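Local coordinates for protein sulfhydryl oxidase 1 (Homo sapiens, PDB 3LLK) that catalyses the oxidation of thiols to disulfides with bound FAD, probably passing the electrons to oxygen, and pairs a functional with a degenerate sulfhydryl oxidase domain, at residues Y15-L27 with L52-L66. Sequence-based numbering, arbitrary orientation.
Sequences YMADLESALHYIL and LAKYFPGRPLVQNFL
The Phe-56 ring has Leu-23 CD1 over one face, 3.6 Å from the ring centroid in a CH-pi contact, and its neighbour Pro-57 CD over the other; Gln-63 OE1 and a water lie at its edge, in plane. This is helix packing in the mainly helical FAD-dependent sulfhydryl oxidase region: helix 16-30 packs against the turn joining helices 39-55 and 60-75 and against the adjoining ends of both, with Pro-57 at the centre of an inverse gamma turn. With CG anti to the backbone N (chi1 -176°), the Phe-56 ring reaches across to helix 16-27, where its CZ meets Leu-19 CB at 3.7 Å. Replacing this phenylalanine by an alanine would probably leave Leu-23 CD1 without its aromatic face and open a gap beside Leu-19 CB. Beyond the ring, Leu-23 CD2 slides past Leu-52 CD1 at 3.9 Å, while Leu-27 CD1 meets the edge of the Phe-65 ring. Helix 118-134 also touches this core, through Leu-125 on Phe-56.

The polar contacts lie where the first turns of helix 16-30 meet Arg-59, the N-cap residue of helix 60-75. Glu-20 OE2 forms a salt bridge with Arg-59 NE at 2.9 Å, but well out of the guanidinium plane, by charge alone with no N-H aimed at it; the two planar groups are turned 44° apart. One water links Glu-20 OE2 to Arg-59 N, and a second donates to Glu-20 OE1 at 2.7 Å and accepts from Arg-59 NE.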
loop_
_atom_site.group_PDB
_atom_site.type_symbol
_atom_site.label_atom_id
_atom_site.label_comp_id
_atom_site.label_asym_id
_atom_site.label_seq_id
_atom_site.Cartn_x
_atom_site.Cartn_y
_atom_site.Cartn_z
ATOM N N TYR A 15 4.653 11.633 1.324
ATOM C CA TYR A 15 5.098 12.044 2.648
ATOM C C TYR A 15 5.447 10.825 3.477
ATOM O O TYR A 15 4.645 9.898 3.605
ATOM C CB TYR A 15 4.010 12.874 3.337
ATOM C CG TYR A 15 3.837 14.225 2.692
ATOM C CD1 TYR A 15 4.661 15.301 3.045
ATOM C CD2 TYR A 15 2.911 14.412 1.667
ATOM C CE1 TYR A 15 4.566 16.525 2.387
ATOM C CE2 TYR A 15 2.812 15.628 1.003
ATOM C CZ TYR A 15 3.639 16.676 1.367
ATOM O OH TYR A 15 3.539 17.869 0.703
ATOM N N MET A 16 6.652 10.817 4.033
ATOM C CA MET A 16 7.085 9.684 4.829
ATOM C C MET A 16 6.101 9.434 5.973
ATOM O O MET A 16 5.910 8.292 6.398
ATOM C CB MET A 16 8.495 9.922 5.385
ATOM C CG MET A 16 9.124 8.672 6.008
ATOM S SD MET A 16 9.425 7.312 4.805
ATOM C CE MET A 16 11.071 7.707 4.260
ATOM N N ALA A 17 5.469 10.504 6.456
ATOM C CA ALA A 17 4.510 10.395 7.548
ATOM C C ALA A 17 3.332 9.489 7.173
ATOM O O ALA A 17 2.857 8.715 8.004
ATOM C CB ALA A 17 3.993 11.791 7.948
ATOM N N ASP A 18 2.854 9.593 5.935
ATOM C CA ASP A 18 1.745 8.751 5.501
ATOM C C ASP A 18 2.194 7.288 5.471
ATOM O O ASP A 18 1.459 6.400 5.898
ATOM C CB ASP A 18 1.233 9.156 4.107
ATOM C CG ASP A 18 0.588 10.541 4.081
ATOM O OD1 ASP A 18 -0.385 10.788 4.841
ATOM O OD2 ASP A 18 1.053 11.383 3.279
ATOM N N LEU A 19 3.407 7.040 4.982
ATOM C CA LEU A 19 3.907 5.674 4.893
ATOM C C LEU A 19 4.132 5.033 6.266
ATOM O O LEU A 19 3.727 3.892 6.490
ATOM C CB LEU A 19 5.201 5.631 4.061
ATOM C CG LEU A 19 5.062 6.056 2.589
ATOM C CD1 LEU A 19 6.443 6.201 1.947
ATOM C CD2 LEU A 19 4.230 5.023 1.833
ATOM N N GLU A 20 4.780 5.753 7.177
ATOM C CA GLU A 20 5.027 5.214 8.512
ATOM C C GLU A 20 3.723 5.042 9.305
ATOM O O GLU A 20 3.600 4.120 10.112
ATOM C CB GLU A 20 5.999 6.113 9.286
ATOM C CG GLU A 20 7.340 6.291 8.580
ATOM C CD GLU A 20 8.392 6.979 9.439
ATOM O OE1 GLU A 20 8.030 7.831 10.283
ATOM O OE2 GLU A 20 9.587 6.679 9.255
ATOM N N SER A 21 2.757 5.925 9.076
ATOM C CA SER A 21 1.473 5.820 9.761
ATOM C C SER A 21 0.755 4.573 9.264
ATOM O O SER A 21 0.092 3.882 10.038
ATOM C CB SER A 21 0.607 7.059 9.505
ATOM O OG SER A 21 1.105 8.190 10.203
ATOM N N ALA A 22 0.884 4.290 7.966
ATOM C CA ALA A 22 0.271 3.101 7.390
ATOM C C ALA A 22 0.841 1.877 8.114
ATOM O O ALA A 22 0.092 1.017 8.582
ATOM C CB ALA A 22 0.566 3.024 5.877
ATOM N N LEU A 23 2.166 1.797 8.214
ATOM C CA LEU A 23 2.802 0.681 8.920
ATOM C C LEU A 23 2.275 0.570 10.355
ATOM O O LEU A 23 1.946 -0.516 10.835
ATOM C CB LEU A 23 4.324 0.865 8.976
ATOM C CG LEU A 23 5.134 0.778 7.673
ATOM C CD1 LEU A 23 6.619 0.862 8.009
ATOM C CD2 LEU A 23 4.831 -0.527 6.953
ATOM N N HIS A 24 2.207 1.700 11.044
ATOM C CA HIS A 24 1.727 1.715 12.424
ATOM C C HIS A 24 0.305 1.146 12.531
ATOM O O HIS A 24 0.017 0.291 13.368
ATOM C CB HIS A 24 1.728 3.145 12.958
ATOM C CG HIS A 24 1.192 3.266 14.350
ATOM N ND1 HIS A 24 1.837 2.734 15.445
ATOM C CD2 HIS A 24 0.054 3.828 14.821
ATOM C CE1 HIS A 24 1.120 2.963 16.532
ATOM N NE2 HIS A 24 0.032 3.624 16.179
ATOM N N TYR A 25 -0.573 1.644 11.674
ATOM C CA TYR A 25 -1.967 1.234 11.657
ATOM C C TYR A 25 -2.104 -0.250 11.329
ATOM O O TYR A 25 -2.926 -0.957 11.908
ATOM C CB TYR A 25 -2.727 2.071 10.632
ATOM C CG TYR A 25 -4.213 2.075 10.831
ATOM C CD1 TYR A 25 -4.827 3.058 11.605
ATOM C CD2 TYR A 25 -5.016 1.094 10.252
ATOM C CE1 TYR A 25 -6.205 3.065 11.793
ATOM C CE2 TYR A 25 -6.399 1.096 10.437
ATOM C CZ TYR A 25 -6.981 2.083 11.207
ATOM O OH TYR A 25 -8.340 2.097 11.390
ATOM N N ILE A 26 -1.296 -0.719 10.393
ATOM C CA ILE A 26 -1.327 -2.122 10.006
ATOM C C ILE A 26 -0.992 -3.037 11.183
ATOM O O ILE A 26 -1.770 -3.928 11.539
ATOM C CB ILE A 26 -0.325 -2.400 8.844
ATOM C CG1 ILE A 26 -0.885 -1.836 7.538
ATOM C CG2 ILE A 26 -0.049 -3.883 8.726
ATOM C CD1 ILE A 26 0.130 -1.736 6.398
ATOM N N LEU A 27 0.165 -2.797 11.795
ATOM C CA LEU A 27 0.639 -3.615 12.899
ATOM C C LEU A 27 -0.145 -3.527 14.208
ATOM O O LEU A 27 -0.331 -4.539 14.873
ATOM C CB LEU A 27 2.115 -3.302 13.169
ATOM C CG LEU A 27 3.101 -3.540 12.011
ATOM C CD1 LEU A 27 4.424 -2.841 12.318
ATOM C CD2 LEU A 27 3.324 -5.030 11.794
ATOM N N LEU A 52 7.746 -5.975 3.172
ATOM C CA LEU A 52 8.059 -4.678 3.766
ATOM C C LEU A 52 9.540 -4.580 4.133
ATOM O O LEU A 52 10.215 -3.599 3.806
ATOM C CB LEU A 52 7.211 -4.443 5.020
ATOM C CG LEU A 52 5.702 -4.352 4.774
ATOM C CD1 LEU A 52 4.981 -4.308 6.118
ATOM C CD2 LEU A 52 5.384 -3.107 3.937
ATOM N N ALA A 53 10.042 -5.603 4.814
ATOM C CA ALA A 53 11.441 -5.609 5.234
ATOM C C ALA A 53 12.377 -5.371 4.052
ATOM O O ALA A 53 13.419 -4.729 4.191
ATOM C CB ALA A 53 11.781 -6.933 5.911
ATOM N N LYS A 54 11.999 -5.870 2.883
ATOM C CA LYS A 54 12.845 -5.713 1.707
ATOM C C LYS A 54 12.565 -4.496 0.828
ATOM O O LYS A 54 13.499 -3.868 0.331
ATOM C CB LYS A 54 12.764 -6.966 0.836
ATOM C CG LYS A 54 13.636 -6.901 -0.407
ATOM C CD LYS A 54 13.615 -8.211 -1.161
ATOM C CE LYS A 54 14.616 -8.185 -2.304
ATOM N NZ LYS A 54 14.655 -9.490 -3.018
ATOM N N TYR A 55 11.293 -4.154 0.644
ATOM C CA TYR A 55 10.940 -3.050 -0.244
ATOM C C TYR A 55 10.443 -1.724 0.343
ATOM O O TYR A 55 10.391 -0.728 -0.372
ATOM C CB TYR A 55 9.929 -3.551 -1.277
ATOM C CG TYR A 55 10.490 -4.640 -2.171
ATOM C CD1 TYR A 55 11.603 -4.397 -2.984
ATOM C CD2 TYR A 55 9.913 -5.910 -2.202
ATOM C CE1 TYR A 55 12.126 -5.393 -3.806
ATOM C CE2 TYR A 55 10.425 -6.912 -3.017
ATOM C CZ TYR A 55 11.533 -6.648 -3.819
ATOM O OH TYR A 55 12.028 -7.634 -4.640
ATOM N N PHE A 56 10.058 -1.697 1.617
ATOM C CA PHE A 56 9.599 -0.439 2.187
ATOM C C PHE A 56 10.772 0.540 2.157
ATOM O O PHE A 56 11.874 0.199 2.581
ATOM C CB PHE A 56 9.112 -0.626 3.623
ATOM C CG PHE A 56 8.541 0.625 4.226
ATOM C CD1 PHE A 56 9.348 1.493 4.960
ATOM C CD2 PHE A 56 7.198 0.949 4.046
ATOM C CE1 PHE A 56 8.825 2.673 5.514
ATOM C CE2 PHE A 56 6.652 2.130 4.595
ATOM C CZ PHE A 56 7.468 2.991 5.329
ATOM N N PRO A 57 10.548 1.771 1.655
ATOM C CA PRO A 57 11.598 2.801 1.564
ATOM C C PRO A 57 11.848 3.496 2.904
ATOM O O PRO A 57 11.783 4.717 2.997
ATOM C CB PRO A 57 11.032 3.761 0.524
ATOM C CG PRO A 57 9.560 3.767 0.878
ATOM C CD PRO A 57 9.258 2.285 1.147
ATOM N N GLY A 58 12.154 2.714 3.932
ATOM C CA GLY A 58 12.336 3.282 5.249
ATOM C C GLY A 58 13.675 3.869 5.638
ATOM O O GLY A 58 14.714 3.554 5.058
ATOM N N ARG A 59 13.631 4.753 6.631
ATOM C CA ARG A 59 14.836 5.363 7.159
ATOM C C ARG A 59 15.510 4.213 7.899
ATOM O O ARG A 59 14.870 3.190 8.169
ATOM C CB ARG A 59 14.498 6.485 8.142
ATOM C CG ARG A 59 13.607 7.574 7.587
ATOM C CD ARG A 59 12.210 7.489 8.185
ATOM N NE ARG A 59 12.036 8.319 9.378
ATOM C CZ ARG A 59 12.681 8.147 10.529
ATOM N NH1 ARG A 59 13.561 7.168 10.672
ATOM N NH2 ARG A 59 12.436 8.963 11.547
ATOM N N PRO A 60 16.798 4.369 8.251
ATOM C CA PRO A 60 17.552 3.332 8.958
ATOM C C PRO A 60 16.869 2.701 10.173
ATOM O O PRO A 60 16.826 1.482 10.290
ATOM C CB PRO A 60 18.861 4.042 9.314
ATOM C CG PRO A 60 18.445 5.484 9.428
ATOM C CD PRO A 60 17.557 5.633 8.224
ATOM N N LEU A 61 16.344 3.514 11.082
ATOM C CA LEU A 61 15.679 2.955 12.257
ATOM C C LEU A 61 14.458 2.113 11.880
ATOM O O LEU A 61 14.221 1.055 12.466
ATOM C CB LEU A 61 15.244 4.069 13.213
ATOM C CG LEU A 61 16.245 4.547 14.264
ATOM C CD1 LEU A 61 15.644 5.714 15.038
ATOM C CD2 LEU A 61 16.589 3.396 15.200
ATOM N N VAL A 62 13.686 2.590 10.908
ATOM C CA VAL A 62 12.485 1.884 10.469
ATOM C C VAL A 62 12.833 0.596 9.724
ATOM O O VAL A 62 12.197 -0.438 9.928
ATOM C CB VAL A 62 11.595 2.794 9.579
ATOM C CG1 VAL A 62 10.439 1.993 8.973
ATOM C CG2 VAL A 62 11.036 3.933 10.415
ATOM N N GLN A 63 13.855 0.644 8.877
ATOM C CA GLN A 63 14.243 -0.553 8.145
ATOM C C GLN A 63 14.792 -1.594 9.114
ATOM O O GLN A 63 14.570 -2.794 8.932
ATOM C CB GLN A 63 15.280 -0.213 7.075
ATOM C CG GLN A 63 15.060 -0.944 5.760
ATOM C CD GLN A 63 13.612 -0.891 5.290
ATOM O OE1 GLN A 63 12.924 0.123 5.442
ATOM N NE2 GLN A 63 13.145 -1.987 4.709
ATOM N N ASN A 64 15.504 -1.141 10.147
ATOM C CA ASN A 64 16.050 -2.062 11.138
ATOM C C ASN A 64 14.890 -2.696 11.913
ATOM O O ASN A 64 14.931 -3.867 12.273
ATOM C CB ASN A 64 16.974 -1.325 12.116
ATOM C CG ASN A 64 17.512 -2.240 13.208
ATOM O OD1 ASN A 64 18.312 -3.140 12.941
ATOM N ND2 ASN A 64 17.057 -2.027 14.445
ATOM N N PHE A 65 13.865 -1.896 12.178
ATOM C CA PHE A 65 12.684 -2.350 12.898
ATOM C C PHE A 65 11.939 -3.424 12.086
ATOM O O PHE A 65 11.551 -4.463 12.624
ATOM C CB PHE A 65 11.765 -1.157 13.158
ATOM C CG PHE A 65 10.390 -1.534 13.607
ATOM C CD1 PHE A 65 10.154 -1.927 14.919
ATOM C CD2 PHE A 65 9.325 -1.485 12.715
ATOM C CE1 PHE A 65 8.872 -2.265 15.338
ATOM C CE2 PHE A 65 8.040 -1.818 13.124
ATOM C CZ PHE A 65 7.813 -2.208 14.437
ATOM N N LEU A 66 11.738 -3.175 10.796
ATOM C CA LEU A 66 11.046 -4.142 9.947
ATOM C C LEU A 66 11.826 -5.449 9.822
ATOM O O LEU A 66 11.237 -6.536 9.827
ATOM C CB LEU A 66 10.781 -3.543 8.560
ATOM C CG LEU A 66 9.793 -2.370 8.576
ATOM C CD1 LEU A 66 9.804 -1.659 7.224
ATOM C CD2 LEU A 66 8.390 -2.887 8.925
HETATM O O HOH W 1 10.526 5.309 6.898
HETATM O O HOH W 2 9.679 9.911 9.707
#